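Local coordinates for capsid (Human calicivirus NLV/Boxer/2001/US, PDB 4RDL), which forms the protruding domain of the norovirus capsid, which dimerises and binds histo-blood group antigens such as the Lewis y tetrasaccharide, at residues A[112-117]-A[174-179]; A[120-125]-A[165-170]; A[12-17]-A[296-301]. One frame throughout, in Å; residues are numbered along the deposited sequence.

Contact 1 (A[112-117]-A[174-179]). With GAL (beta-D-galactopyranose), chain C; FUC (alpha-L-fucopyranose), chain B; FUC (alpha-L-fucopyranose), chain D.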
# COMPACT_ATOMS: atom_id res chain seq x y z
N ASN A 112 20.02 -9.64 -7.32
CA ASN A 112 20.72 -10.92 -7.33
C ASN A 112 19.96 -12.05 -6.65
O ASN A 112 20.56 -12.89 -5.99
CB ASN A 112 22.13 -10.81 -6.71
CG ASN A 112 23.06 -11.88 -7.23
OD1 ASN A 112 23.10 -12.15 -8.43
ND2 ASN A 112 23.82 -12.51 -6.33
N CYS A 113 18.65 -12.06 -6.83
CA CYS A 113 17.81 -13.06 -6.18
C CYS A 113 16.61 -13.44 -7.04
O CYS A 113 16.43 -12.90 -8.13
CB CYS A 113 17.37 -12.57 -4.80
SG CYS A 113 16.48 -10.99 -4.85
N ASP A 114 15.83 -14.39 -6.54
CA ASP A 114 14.67 -14.88 -7.27
C ASP A 114 13.41 -14.20 -6.74
O ASP A 114 13.06 -14.36 -5.56
CB ASP A 114 14.53 -16.39 -7.14
CG ASP A 114 15.60 -17.16 -7.91
OD1 ASP A 114 16.53 -16.53 -8.48
OD2 ASP A 114 15.50 -18.40 -7.95
N LEU A 115 12.76 -13.43 -7.60
CA LEU A 115 11.52 -12.75 -7.27
C LEU A 115 10.35 -13.63 -7.68
O LEU A 115 10.13 -13.89 -8.87
CB LEU A 115 11.43 -11.41 -8.00
CG LEU A 115 12.66 -10.51 -7.91
CD1 LEU A 115 12.48 -9.30 -8.83
CD2 LEU A 115 12.91 -10.07 -6.46
N HIS A 116 9.59 -14.09 -6.69
CA HIS A 116 8.43 -14.93 -6.95
C HIS A 116 7.21 -14.04 -7.01
O HIS A 116 6.76 -13.53 -5.98
CB HIS A 116 8.29 -16.00 -5.86
CG HIS A 116 9.48 -16.91 -5.77
ND1 HIS A 116 9.54 -18.12 -6.43
CD2 HIS A 116 10.66 -16.76 -5.14
CE1 HIS A 116 10.71 -18.68 -6.19
NE2 HIS A 116 11.41 -17.87 -5.42
N MET A 117 6.71 -13.85 -8.22
CA MET A 117 5.65 -12.88 -8.48
C MET A 117 4.31 -13.56 -8.64
O MET A 117 4.21 -14.66 -9.20
CB MET A 117 5.94 -12.07 -9.75
CG MET A 117 7.34 -11.49 -9.85
SD MET A 117 7.73 -10.26 -8.59
CE MET A 117 6.69 -8.89 -9.07
N TRP A 174 6.98 -13.48 -2.72
CA TRP A 174 8.08 -13.87 -1.86
C TRP A 174 9.40 -13.85 -2.63
O TRP A 174 9.41 -13.68 -3.86
CB TRP A 174 7.82 -15.22 -1.17
CG TRP A 174 7.72 -16.43 -2.07
CD1 TRP A 174 6.69 -16.76 -2.91
CD2 TRP A 174 8.68 -17.49 -2.17
NE1 TRP A 174 6.97 -17.95 -3.55
CE2 TRP A 174 8.17 -18.43 -3.11
CE3 TRP A 174 9.91 -17.75 -1.56
CZ2 TRP A 174 8.86 -19.59 -3.45
CZ3 TRP A 174 10.59 -18.91 -1.89
CH2 TRP A 174 10.06 -19.82 -2.84
N VAL A 175 10.51 -13.98 -1.90
CA VAL A 175 11.85 -13.88 -2.46
C VAL A 175 12.68 -15.04 -1.94
O VAL A 175 12.56 -15.43 -0.78
CB VAL A 175 12.52 -12.54 -2.05
CG1 VAL A 175 13.95 -12.46 -2.58
CG2 VAL A 175 11.70 -11.35 -2.53
N SER A 176 13.51 -15.60 -2.81
CA SER A 176 14.49 -16.59 -2.38
C SER A 176 15.86 -16.30 -3.00
O SER A 176 15.99 -15.48 -3.92
CB SER A 176 14.04 -18.01 -2.73
OG SER A 176 13.91 -18.16 -4.13
N ASN A 177 16.89 -16.97 -2.48
CA ASN A 177 18.24 -16.76 -2.99
C ASN A 177 18.44 -17.35 -4.38
O ASN A 177 17.79 -18.32 -4.78
CB ASN A 177 19.28 -17.34 -2.04
CG ASN A 177 19.22 -18.86 -1.97
OD1 ASN A 177 18.26 -19.42 -1.45
ND2 ASN A 177 20.26 -19.53 -2.47
N ARG A 178 19.34 -16.73 -5.13
CA ARG A 178 19.86 -17.30 -6.36
C ARG A 178 20.71 -18.51 -6.00
O ARG A 178 21.50 -18.46 -5.06
CB ARG A 178 20.72 -16.26 -7.06
CG ARG A 178 21.53 -16.76 -8.22
CD ARG A 178 22.42 -15.67 -8.75
NE ARG A 178 23.12 -16.10 -9.95
CZ ARG A 178 23.87 -15.31 -10.71
NH1 ARG A 178 24.02 -14.04 -10.39
NH2 ARG A 178 24.47 -15.81 -11.79
N THR A 179 20.55 -19.60 -6.75
CA THR A 179 21.40 -20.76 -6.53
C THR A 179 22.87 -20.37 -6.51
O THR A 179 23.34 -19.66 -7.39
CB THR A 179 21.18 -21.82 -7.63
OG1 THR A 179 19.82 -22.25 -7.61
CG2 THR A 179 22.10 -23.02 -7.40
C1 GAL C . 14.88 -23.34 -5.17
C2 GAL C . 14.00 -22.14 -5.45
C3 GAL C . 14.70 -21.12 -6.26
C4 GAL C . 15.95 -20.75 -5.70
C5 GAL C . 16.79 -21.97 -5.50
C6 GAL C . 18.10 -21.72 -4.89
O2 GAL C . 12.82 -22.59 -6.13
O3 GAL C . 13.84 -19.98 -6.46
O4 GAL C . 15.74 -20.06 -4.42
O5 GAL C . 16.09 -22.96 -4.64
O6 GAL C . 18.94 -22.78 -4.83
C1 FUC B . 15.49 -24.43 -0.79
C2 FUC B . 16.61 -23.69 -0.13
C3 FUC B . 16.88 -22.43 -0.85
C4 FUC B . 15.71 -21.60 -0.93
C5 FUC B . 14.55 -22.34 -1.52
C6 FUC B . 13.34 -21.56 -1.43
O2 FUC B . 17.78 -24.50 -0.10
O3 FUC B . 17.97 -21.72 -0.22
O4 FUC B . 15.33 -21.11 0.37
O5 FUC B . 14.33 -23.65 -0.84
C1 FUC D . 11.67 -22.14 -5.51
C2 FUC D . 10.52 -22.35 -6.41
C3 FUC D . 10.29 -23.79 -6.63
C4 FUC D . 10.11 -24.55 -5.37
C5 FUC D . 11.22 -24.27 -4.37
C6 FUC D . 10.98 -24.91 -3.06
O2 FUC D . 10.77 -21.71 -7.63
O3 FUC D . 9.21 -23.99 -7.48
O4 FUC D . 8.89 -24.22 -4.79
O5 FUC D . 11.45 -22.87 -4.20
O HOH W 1 20.54 -14.55 -3.82
O HOH W 2 18.02 -19.70 -8.43
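Asn112 meets Arg178 where the two antiparallel strands fray into loops. The arginine, extended from CG to NE, brings NH1 within 2.9 Å of Asn112 OD1; the oxygen lies in the guanidinium plane, although amide and guanidinium planes are turned 70° apart. A water accepts from Arg178 N and lies 2.7 Å from Asn112 O. Cys113 SG rests 3.7 Å from Val175 CG1. Asp114 pairs with Ser176 through two backbone hydrogen bonds, and its carboxylate splits its work: OD1 takes a bond from Tyr141 OH, which probably fixes its rotation, while OD2 accepts from galactose O3 at 2.7 Å. Leu115 adds a looser apolar touch, CD2 to Val175 CG2. His116 then lies flat over the Trp174 indole in a face-to-face stack, the imidazole 3.6 Å from the six-membered ring between centroids, planes 7° apart. The tryptophan reaches that place because CG sits between its backbone N and carbonyl carbon (chi1 65°). From the edge of the imidazole, NE2 shares a 2.8 Å hydrogen bond with Ser176 OG, a hydroxyl also 2.7 Å from galactose O4. Asn177 O takes the O4 proton, and Asn177 OD1 accepts from O3 of the chain B fucose. Gly130 N of the second subunit also bonds a fucose. Paired strand ends thus form the histo-blood group antigen pocket of the P domain, to which Thr179 and Val224 also belong.

Contact 2 (A[120-125]-A[165-170])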
# COMPACT_ATOMS: atom_id res chain seq x y z
N VAL A 120 -1.86 -10.76 -12.43
CA VAL A 120 -3.19 -10.82 -13.00
C VAL A 120 -3.23 -10.02 -14.30
O VAL A 120 -2.56 -8.99 -14.43
CB VAL A 120 -4.25 -10.24 -12.03
CG1 VAL A 120 -4.39 -11.14 -10.79
CG2 VAL A 120 -3.95 -8.80 -11.64
N LYS A 121 -4.01 -10.50 -15.26
CA LYS A 121 -4.32 -9.69 -16.43
C LYS A 121 -5.02 -8.41 -15.97
O LYS A 121 -5.78 -8.42 -15.00
CB LYS A 121 -5.22 -10.47 -17.40
CG LYS A 121 -4.52 -11.67 -18.01
CD LYS A 121 -5.33 -12.27 -19.17
CE LYS A 121 -6.65 -12.83 -18.70
NZ LYS A 121 -7.37 -13.55 -19.82
N ILE A 122 -4.73 -7.29 -16.65
CA ILE A 122 -5.23 -5.99 -16.19
C ILE A 122 -6.05 -5.23 -17.24
O ILE A 122 -6.64 -4.20 -16.94
CB ILE A 122 -4.06 -5.13 -15.62
CG1 ILE A 122 -4.58 -4.00 -14.71
CG2 ILE A 122 -3.15 -4.62 -16.73
CD1 ILE A 122 -5.38 -4.49 -13.52
N ASN A 123 -6.10 -5.73 -18.47
CA ASN A 123 -6.98 -5.16 -19.48
C ASN A 123 -8.43 -5.53 -19.16
O ASN A 123 -8.76 -6.70 -19.03
CB ASN A 123 -6.59 -5.68 -20.87
CG ASN A 123 -7.32 -4.98 -22.00
OD1 ASN A 123 -8.41 -4.45 -21.84
ND2 ASN A 123 -6.71 -5.00 -23.18
N PRO A 124 -9.31 -4.52 -19.03
CA PRO A 124 -10.71 -4.84 -18.69
C PRO A 124 -11.36 -5.85 -19.64
O PRO A 124 -12.21 -6.62 -19.20
CB PRO A 124 -11.42 -3.49 -18.77
CG PRO A 124 -10.36 -2.49 -18.58
CD PRO A 124 -9.06 -3.07 -19.07
N THR A 125 -10.97 -5.86 -20.91
CA THR A 125 -11.57 -6.81 -21.85
C THR A 125 -11.15 -8.25 -21.57
O THR A 125 -11.76 -9.19 -22.08
CB THR A 125 -11.24 -6.45 -23.32
OG1 THR A 125 -9.84 -6.59 -23.55
CG2 THR A 125 -11.66 -5.03 -23.62
N GLY A 165 1.22 -11.86 -25.02
CA GLY A 165 0.49 -10.79 -25.67
C GLY A 165 -0.43 -10.02 -24.74
O GLY A 165 -1.00 -9.01 -25.15
N LYS A 166 -0.56 -10.48 -23.50
CA LYS A 166 -1.48 -9.86 -22.55
C LYS A 166 -0.76 -8.94 -21.57
O LYS A 166 0.37 -9.23 -21.16
CB LYS A 166 -2.23 -10.92 -21.73
CG LYS A 166 -2.86 -12.03 -22.54
CD LYS A 166 -3.98 -11.54 -23.41
CE LYS A 166 -4.77 -12.72 -23.98
NZ LYS A 166 -5.71 -12.32 -25.05
N GLU A 167 -1.42 -7.84 -21.20
CA GLU A 167 -0.88 -6.94 -20.19
C GLU A 167 -1.24 -7.44 -18.80
O GLU A 167 -2.39 -7.79 -18.53
CB GLU A 167 -1.39 -5.51 -20.38
CG GLU A 167 -0.54 -4.50 -19.63
CD GLU A 167 -1.09 -3.10 -19.65
OE1 GLU A 167 -2.29 -2.93 -19.93
OE2 GLU A 167 -0.31 -2.16 -19.37
N VAL A 168 -0.24 -7.47 -17.93
CA VAL A 168 -0.45 -7.94 -16.56
C VAL A 168 0.14 -6.96 -15.56
O VAL A 168 1.03 -6.17 -15.89
CB VAL A 168 0.17 -9.35 -16.33
CG1 VAL A 168 -0.44 -10.38 -17.28
CG2 VAL A 168 1.70 -9.32 -16.45
N VAL A 169 -0.37 -7.01 -14.33
CA VAL A 169 0.30 -6.40 -13.20
C VAL A 169 0.83 -7.51 -12.30
O VAL A 169 0.15 -8.53 -12.08
CB VAL A 169 -0.61 -5.42 -12.43
CG1 VAL A 169 -0.88 -4.19 -13.27
CG2 VAL A 169 -1.90 -6.08 -12.03
N LEU A 170 2.06 -7.33 -11.83
CA LEU A 170 2.74 -8.34 -11.03
C LEU A 170 3.03 -7.77 -9.65
O LEU A 170 3.33 -6.58 -9.50
CB LEU A 170 4.05 -8.76 -11.70
CG LEU A 170 3.95 -9.25 -13.15
CD1 LEU A 170 4.43 -8.16 -14.11
CD2 LEU A 170 4.78 -10.50 -13.32
O HOH W 3 -4.09 -7.27 -22.89
O HOH W 4 -4.76 -8.15 -19.89
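Val120 and Val169 form a hydrogen-bonded antiparallel pair where two neighbouring strands of a seven-stranded antiparallel sheet begin to part, and the contact grades from close packing to water-bridged backbone. On the tight side, each valine amide donates to the other's carbonyl at 3.0 Å. The side chains share a face of the sheet: Val120 CG2 and Val169 CG2 are only 3.4 Å apart, closer than usual van der Waals contact. Ile122 extends this apolar patch. Its CG1, anti to the backbone N (chi1 -161°), rests 4.0 Å from Val169 CG1, the two side chains crossing at about a right angle, while CG2 lies alongside the Glu167 side chain, nearest OE1 at 3.7 Å. Met31 of the second subunit packs on both Ile122 and Val169, placing this face at the dimer contact. The glutamate's carboxylate is engaged elsewhere, in a salt bridge with Arg74.

On the looser side, Lys121 and Lys166 run side by side, pointing the same way; their like charges are probably eased by Glu126, whose carboxylate forms a salt bridge with each. After Lys121 the first chain segment leaves the sheet. Asn123 makes an Asx turn, OD1 accepting from Thr125 N, and direct backbone pairing gives way to solvent. The last direct bond runs from Ile122 N to Glu167 O, 3.0 Å. That same Glu167 O also accepts from a water at 2.8 Å, and that water accepts from Asn123 N at 3.1 Å.

Contact 3 (A[12-17]-A[296-301])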
# COMPACT_ATOMS: atom_id res chain seq x y z
N LYS A 12 7.33 27.16 4.43
CA LYS A 12 6.59 26.09 5.09
C LYS A 12 7.48 25.30 6.05
O LYS A 12 8.54 24.82 5.65
CB LYS A 12 5.97 25.15 4.05
CG LYS A 12 4.97 24.16 4.63
CD LYS A 12 4.19 23.46 3.53
CE LYS A 12 2.96 22.75 4.08
NZ LYS A 12 2.17 22.07 3.02
N PRO A 13 7.05 25.18 7.31
CA PRO A 13 7.81 24.44 8.33
C PRO A 13 7.88 22.95 8.02
O PRO A 13 6.89 22.34 7.63
CB PRO A 13 6.98 24.67 9.60
CG PRO A 13 6.17 25.88 9.33
CD PRO A 13 5.86 25.83 7.87
N PHE A 14 9.07 22.38 8.20
CA PHE A 14 9.27 20.95 8.06
C PHE A 14 8.52 20.19 9.15
O PHE A 14 8.31 20.71 10.24
CB PHE A 14 10.77 20.63 8.12
CG PHE A 14 11.09 19.17 7.96
CD1 PHE A 14 11.02 18.57 6.72
CD2 PHE A 14 11.45 18.41 9.06
CE1 PHE A 14 11.31 17.22 6.58
CE2 PHE A 14 11.74 17.07 8.93
CZ PHE A 14 11.67 16.47 7.68
N SER A 15 8.12 18.97 8.85
CA SER A 15 7.48 18.10 9.82
C SER A 15 7.59 16.67 9.33
O SER A 15 7.89 16.42 8.16
CB SER A 15 6.01 18.47 10.00
OG SER A 15 5.28 18.23 8.80
N VAL A 16 7.37 15.72 10.24
CA VAL A 16 7.26 14.31 9.85
C VAL A 16 5.88 13.82 10.25
O VAL A 16 5.20 14.46 11.05
CB VAL A 16 8.37 13.45 10.50
CG1 VAL A 16 9.75 13.95 10.08
CG2 VAL A 16 8.23 13.42 12.02
N PRO A 17 5.44 12.68 9.68
CA PRO A 17 4.09 12.22 10.03
C PRO A 17 3.89 12.02 11.53
O PRO A 17 4.77 11.54 12.24
CB PRO A 17 3.99 10.87 9.30
CG PRO A 17 4.92 11.01 8.14
CD PRO A 17 6.07 11.83 8.66
N PHE A 296 7.26 9.73 15.73
CA PHE A 296 8.35 10.66 15.48
C PHE A 296 7.81 12.08 15.43
O PHE A 296 6.79 12.35 14.80
CB PHE A 296 9.11 10.34 14.19
CG PHE A 296 9.82 9.01 14.22
CD1 PHE A 296 11.12 8.93 14.69
CD2 PHE A 296 9.19 7.86 13.77
CE1 PHE A 296 11.78 7.71 14.73
CE2 PHE A 296 9.84 6.64 13.81
CZ PHE A 296 11.14 6.57 14.29
N VAL A 297 8.51 12.99 16.12
CA VAL A 297 8.15 14.39 16.13
C VAL A 297 9.37 15.25 15.78
O VAL A 297 10.42 15.13 16.40
CB VAL A 297 7.61 14.83 17.51
CG1 VAL A 297 7.23 16.31 17.49
CG2 VAL A 297 6.42 13.98 17.92
N PHE A 298 9.22 16.10 14.78
CA PHE A 298 10.24 17.07 14.44
C PHE A 298 10.38 18.14 15.53
O PHE A 298 9.41 18.83 15.87
CB PHE A 298 9.93 17.71 13.09
CG PHE A 298 10.86 18.84 12.72
CD1 PHE A 298 12.21 18.61 12.52
CD2 PHE A 298 10.37 20.13 12.56
CE1 PHE A 298 13.07 19.64 12.17
CE2 PHE A 298 11.22 21.17 12.21
CZ PHE A 298 12.57 20.93 12.02
N ILE A 299 11.59 18.26 16.08
CA ILE A 299 11.89 19.24 17.12
C ILE A 299 12.44 20.52 16.50
O ILE A 299 11.88 21.60 16.70
CB ILE A 299 12.92 18.68 18.13
CG1 ILE A 299 12.42 17.37 18.73
CG2 ILE A 299 13.26 19.72 19.20
CD1 ILE A 299 11.06 17.48 19.40
N SER A 300 13.53 20.41 15.76
CA SER A 300 14.14 21.56 15.10
C SER A 300 15.24 21.13 14.16
O SER A 300 15.71 19.99 14.22
CB SER A 300 14.73 22.51 16.14
OG SER A 300 15.94 21.98 16.63
N TRP A 301 15.65 22.04 13.29
CA TRP A 301 16.88 21.87 12.54
C TRP A 301 18.04 22.05 13.51
O TRP A 301 17.99 22.92 14.39
CB TRP A 301 16.95 22.89 11.40
CG TRP A 301 15.87 22.67 10.37
CD1 TRP A 301 14.72 23.39 10.21
CD2 TRP A 301 15.84 21.65 9.37
NE1 TRP A 301 13.98 22.87 9.17
CE2 TRP A 301 14.65 21.81 8.64
CE3 TRP A 301 16.72 20.61 9.03
CZ2 TRP A 301 14.31 20.96 7.58
CZ3 TRP A 301 16.38 19.78 7.98
CH2 TRP A 301 15.19 19.96 7.27
O HOH W 5 6.81 16.50 13.14
O HOH W 6 5.17 14.32 13.91
O HOH W 7 5.85 9.13 13.26
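The backbone at Phe14 to Pro17 runs almost exactly antiparallel to strand 296-301, with end-to-end directions 173° apart, yet no direct hydrogen bond joins the two. This is an irregular N-terminal segment laid beside a strand of the antiparallel sheet in which 295-302 pairs with 252-258, and waters take the place of direct pairing. An aromatic cluster of Phe14, Phe298 and Trp301 carries the packing. Phe14 extends with CG anti to its backbone nitrogen (chi1 -179°) and turns the CD2 edge of its ring onto the face of Phe298 in a T-shaped stack, planes at 87° and centroids 5.0 Å apart; the closest carbons are Phe14 CD2 and Phe298 CD1, at 3.5 Å. Trp301 approaches from another direction: its CZ2 lies 3.6 Å from Phe14 CB, and Trp301 CH2 stands over one face of the Phe14 ring, while the two ring planes meet at an intermediate angle. Phe241 and Leu55 also pack on Phe14, burying it between the sheet and helix 235-244.

Val16 makes the second apolar touch. Its CG2 sits 3.3 Å from Phe296 O and 3.9 Å from Phe296 CB, and Phe237 and Phe241 of the helix press on the same side chain. Ser15 points away from the strand, and its OG bonds to His240 NE2 of that helix. Between the backbones, three waters bridge the segments: one accepts from both Val16 N and Phe298 N, another lies 2.9 Å from Val16 O and 2.7 Å from Phe296 O, and a third gives a proton to Pro17 O at 2.8 Å while accepting from Phe296 N.

How the contacts relate
Contacts 1 and 2 are two stations on one strand pair, 113-121 with 167-177, their centres 23 Å apart; they meet where Met117 CE packs on Leu170 CB. Along the chain, contact 2 falls between the two segments of contact 1, and both fall between those of contact 3, which sets the first modelled residues beside strand 295-302 near the C-terminus. That strand belongs to the other sheet, and contact 3 lies on the opposite side of the chain's centre, about 38 and 42 Å from contacts 1 and 2 between centres. One strand pair therefore carries glycan-binding residues at one end, near the second subunit, and packs against that subunit at the other, remote from contact 3.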